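Local structure of Non-structural maintenance of chromosomes element 4 (Xenopus laevis, 7DG2) at residues 17-22 against 52-57. The protein is a component of the SMC5-SMC6 complex, which is thought to promote repair of double-stranded DNA breaks by homologous recombination between sister chromatids. Numbering follows the deposited sequence.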
ATOM      1  N   LEU C  17      19.934   3.827  18.648  1.00 25.61           N
ATOM      2  CA  LEU C  17      20.911   3.071  17.867  1.00 28.47           C
ATOM      3  C   LEU C  17      21.067   1.655  18.398  1.00 28.92           C
ATOM      4  O   LEU C  17      21.189   0.704  17.618  1.00 29.74           O
ATOM      5  CB  LEU C  17      22.257   3.790  17.858  1.00 26.61           C
ATOM      6  CG  LEU C  17      22.275   5.112  17.083  1.00 28.87           C
ATOM      7  CD1 LEU C  17      23.518   5.918  17.420  1.00 30.23           C
ATOM      8  CD2 LEU C  17      22.189   4.842  15.593  1.00 30.75           C
ATOM      9  N   SER C  18      21.065   1.494  19.724  1.00 29.30           N
ATOM     10  CA  SER C  18      21.101   0.155  20.302  1.00 31.55           C
ATOM     11  C   SER C  18      19.890  -0.657  19.866  1.00 33.28           C
ATOM     12  O   SER C  18      20.020  -1.804  19.419  1.00 33.23           O
ATOM     13  CB  SER C  18      21.166   0.241  21.827  1.00 34.49           C
ATOM     14  OG  SER C  18      22.323   0.941  22.238  1.00 40.64           O
ATOM     15  N   PHE C  19      18.695  -0.071  19.992  1.00 31.95           N
ATOM     16  CA  PHE C  19      17.476  -0.766  19.594  1.00 30.24           C
ATOM     17  C   PHE C  19      17.517  -1.123  18.114  1.00 30.38           C
ATOM     18  O   PHE C  19      17.027  -2.184  17.702  1.00 34.25           O
ATOM     19  CB  PHE C  19      16.262   0.111  19.926  1.00 28.15           C
ATOM     20  CG  PHE C  19      14.932  -0.566  19.716  1.00 30.57           C
ATOM     21  CD1 PHE C  19      14.361  -1.336  20.719  1.00 31.81           C
ATOM     22  CD2 PHE C  19      14.245  -0.417  18.521  1.00 30.80           C
ATOM     23  CE1 PHE C  19      13.134  -1.959  20.527  1.00 33.64           C
ATOM     24  CE2 PHE C  19      13.020  -1.037  18.322  1.00 33.29           C
ATOM     25  CZ  PHE C  19      12.462  -1.808  19.329  1.00 33.36           C
ATOM     26  N   MET C  20      18.124  -0.258  17.304  1.00 29.99           N
ATOM     27  CA  MET C  20      18.215  -0.481  15.870  1.00 32.49           C
ATOM     28  C   MET C  20      19.290  -1.492  15.496  1.00 37.56           C
ATOM     29  O   MET C  20      19.296  -1.974  14.359  1.00 40.75           O
ATOM     30  CB  MET C  20      18.473   0.847  15.164  1.00 31.19           C
ATOM     31  CG  MET C  20      17.231   1.714  15.100  1.00 30.31           C
ATOM     32  SD  MET C  20      17.486   3.287  14.292  1.00 44.02           S
ATOM     33  CE  MET C  20      18.442   4.148  15.500  1.00 32.72           C
ATOM     34  N   GLY C  21      20.195  -1.816  16.414  1.00 39.42           N
ATOM     35  CA  GLY C  21      21.169  -2.858  16.155  1.00 40.34           C
ATOM     36  C   GLY C  21      22.605  -2.391  16.062  1.00 44.69           C
ATOM     37  O   GLY C  21      23.369  -2.914  15.244  1.00 46.88           O
ATOM     38  N   LEU C  22      22.981  -1.420  16.896  1.00 45.51           N
ATOM     39  CA  LEU C  22      24.353  -0.909  16.985  1.00 49.03           C
ATOM     40  C   LEU C  22      24.748  -0.179  15.708  1.00 48.08           C
ATOM     41  O   LEU C  22      25.234   0.952  15.760  1.00 51.67           O
ATOM     42  CB  LEU C  22      25.335  -2.055  17.317  1.00 52.04           C
ATOM     43  CG  LEU C  22      26.676  -2.406  16.632  1.00 57.13           C
ATOM     44  CD1 LEU C  22      26.516  -2.952  15.205  1.00 55.17           C
ATOM     45  CD2 LEU C  22      27.716  -1.275  16.678  1.00 60.07           C
ATOM     46  N   GLN C  52      13.560  -0.002   9.344  1.00 27.16           N
ATOM     47  CA  GLN C  52      12.377  -0.857   9.322  1.00 27.81           C
ATOM     48  C   GLN C  52      12.097  -1.437  10.700  1.00 29.70           C
ATOM     49  O   GLN C  52      10.935  -1.539  11.110  1.00 30.26           O
ATOM     50  CB  GLN C  52      12.547  -1.985   8.305  1.00 32.87           C
ATOM     51  CG  GLN C  52      12.069  -1.641   6.903  1.00 35.95           C
ATOM     52  CD  GLN C  52      12.118  -2.840   5.966  1.00 42.06           C
ATOM     53  OE1 GLN C  52      12.277  -3.985   6.407  1.00 47.54           O
ATOM     54  NE2 GLN C  52      11.989  -2.583   4.670  1.00 40.55           N
ATOM     55  N   LYS C  53      13.148  -1.835  11.424  1.00 31.54           N
ATOM     56  CA  LYS C  53      12.965  -2.350  12.779  1.00 31.70           C
ATOM     57  C   LYS C  53      12.327  -1.296  13.673  1.00 28.39           C
ATOM     58  O   LYS C  53      11.371  -1.575  14.408  1.00 26.60           O
ATOM     59  CB  LYS C  53      14.306  -2.795  13.365  1.00 34.42           C
ATOM     60  CG  LYS C  53      14.821  -4.148  12.857  1.00 42.72           C
ATOM     61  CD  LYS C  53      15.725  -4.836  13.893  1.00 48.35           C
ATOM     62  CE  LYS C  53      17.133  -4.242  13.941  1.00 48.90           C
ATOM     63  NZ  LYS C  53      18.048  -4.796  12.886  1.00 48.83           N
ATOM     64  N   LEU C  54      12.844  -0.069  13.606  1.00 29.68           N
ATOM     65  CA  LEU C  54      12.286   1.018  14.403  1.00 24.52           C
ATOM     66  C   LEU C  54      10.859   1.333  13.980  1.00 23.80           C
ATOM     67  O   LEU C  54       9.977   1.518  14.826  1.00 20.35           O
ATOM     68  CB  LEU C  54      13.184   2.254  14.274  1.00 23.53           C
ATOM     69  CG  LEU C  54      12.935   3.404  15.249  1.00 23.46           C
ATOM     70  CD1 LEU C  54      13.120   2.906  16.670  1.00 24.61           C
ATOM     71  CD2 LEU C  54      13.889   4.560  14.968  1.00 22.97           C
ATOM     72  N   GLY C  55      10.607   1.387  12.675  1.00 22.20           N
ATOM     73  CA  GLY C  55       9.271   1.692  12.205  1.00 21.83           C
ATOM     74  C   GLY C  55       8.243   0.645  12.585  1.00 22.44           C
ATOM     75  O   GLY C  55       7.090   0.979  12.833  1.00 21.37           O
ATOM     76  N   SER C  56       8.631  -0.630  12.601  1.00 24.45           N
ATOM     77  CA  SER C  56       7.693  -1.673  13.005  1.00 24.89           C
ATOM     78  C   SER C  56       7.304  -1.526  14.466  1.00 23.85           C
ATOM     79  O   SER C  56       6.146  -1.763  14.836  1.00 24.42           O
ATOM     80  CB  SER C  56       8.297  -3.045  12.746  1.00 21.65           C
ATOM     81  OG  SER C  56       8.330  -3.281  11.354  1.00 24.35           O
ATOM     82  N   GLU C  57       8.251  -1.126  15.312  1.00 21.38           N
ATOM     83  CA  GLU C  57       7.899  -0.811  16.693  1.00 19.83           C
ATOM     84  C   GLU C  57       6.967   0.394  16.739  1.00 20.34           C
ATOM     85  O   GLU C  57       5.912   0.357  17.374  1.00 19.06           O
ATOM     86  CB  GLU C  57       9.170  -0.563  17.509  1.00 19.68           C
ATOM     87  CG  GLU C  57       8.934  -0.199  18.977  1.00 23.60           C
ATOM     88  CD  GLU C  57       8.263  -1.310  19.771  1.00 26.44           C
ATOM     89  OE1 GLU C  57       8.437  -2.493  19.409  1.00 24.56           O
ATOM     90  OE2 GLU C  57       7.564  -0.995  20.760  1.00 25.09           O
TER
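Leu54 touches both Phe19 and Met20, giving one methyl to each: its CD1 lies 4.0 Å from Phe19 CD2, and its CD2 lies 3.9 Å from Met20 SD. The closest backbone approach is here too, with the CA atoms of Met20 and Leu54 6.3 Å apart, and both of these residues are buried. Met20 runs extended as far as its sulfur and then bends at the last torsion (chi3 -72°), while Leu46 of the same chain packs against it. Phe19 swings its CG anti to the backbone N (chi1 -173°), which carries the ring over to helix 50-59. There CZ comes 3.9 Å from Glu57 CG, the ring and the carboxylate plane standing 78° apart, and the carbonyl O of Lys53 is at the ring's edge.

Around this buried part, Phe19, Lys53 and Glu57 are only partly covered. Lys53, bent at its last two torsions, reaches across and brings CE 3.2 Å from the Met20 carbonyl O, but its ammonium meets that oxygen at a poor angle and forms a salt bridge with Asp49 instead. The helix 9-20 ends at this point in a Schellman motif, with Gly21 at positive phi and Leu22 N bonded to Leu17 O at 2.9 Å. Glu57 OE2 makes a salt bridge with Lys192 of the MAGE domain-containing protein and a hydrogen bond with Tyr61 OH. Residues 17-22 belong to the Nse3-MAGE-binding region of Nse4, and Ile193 of the MAGE chain packs on Phe19. The two Nse4 helices are therefore joined mainly by apolar contacts, with Lys53 paired to Asp49, just before its helix, and Glu57 to the MAGE subunit, consistent with a pairing shaped partly by that partner.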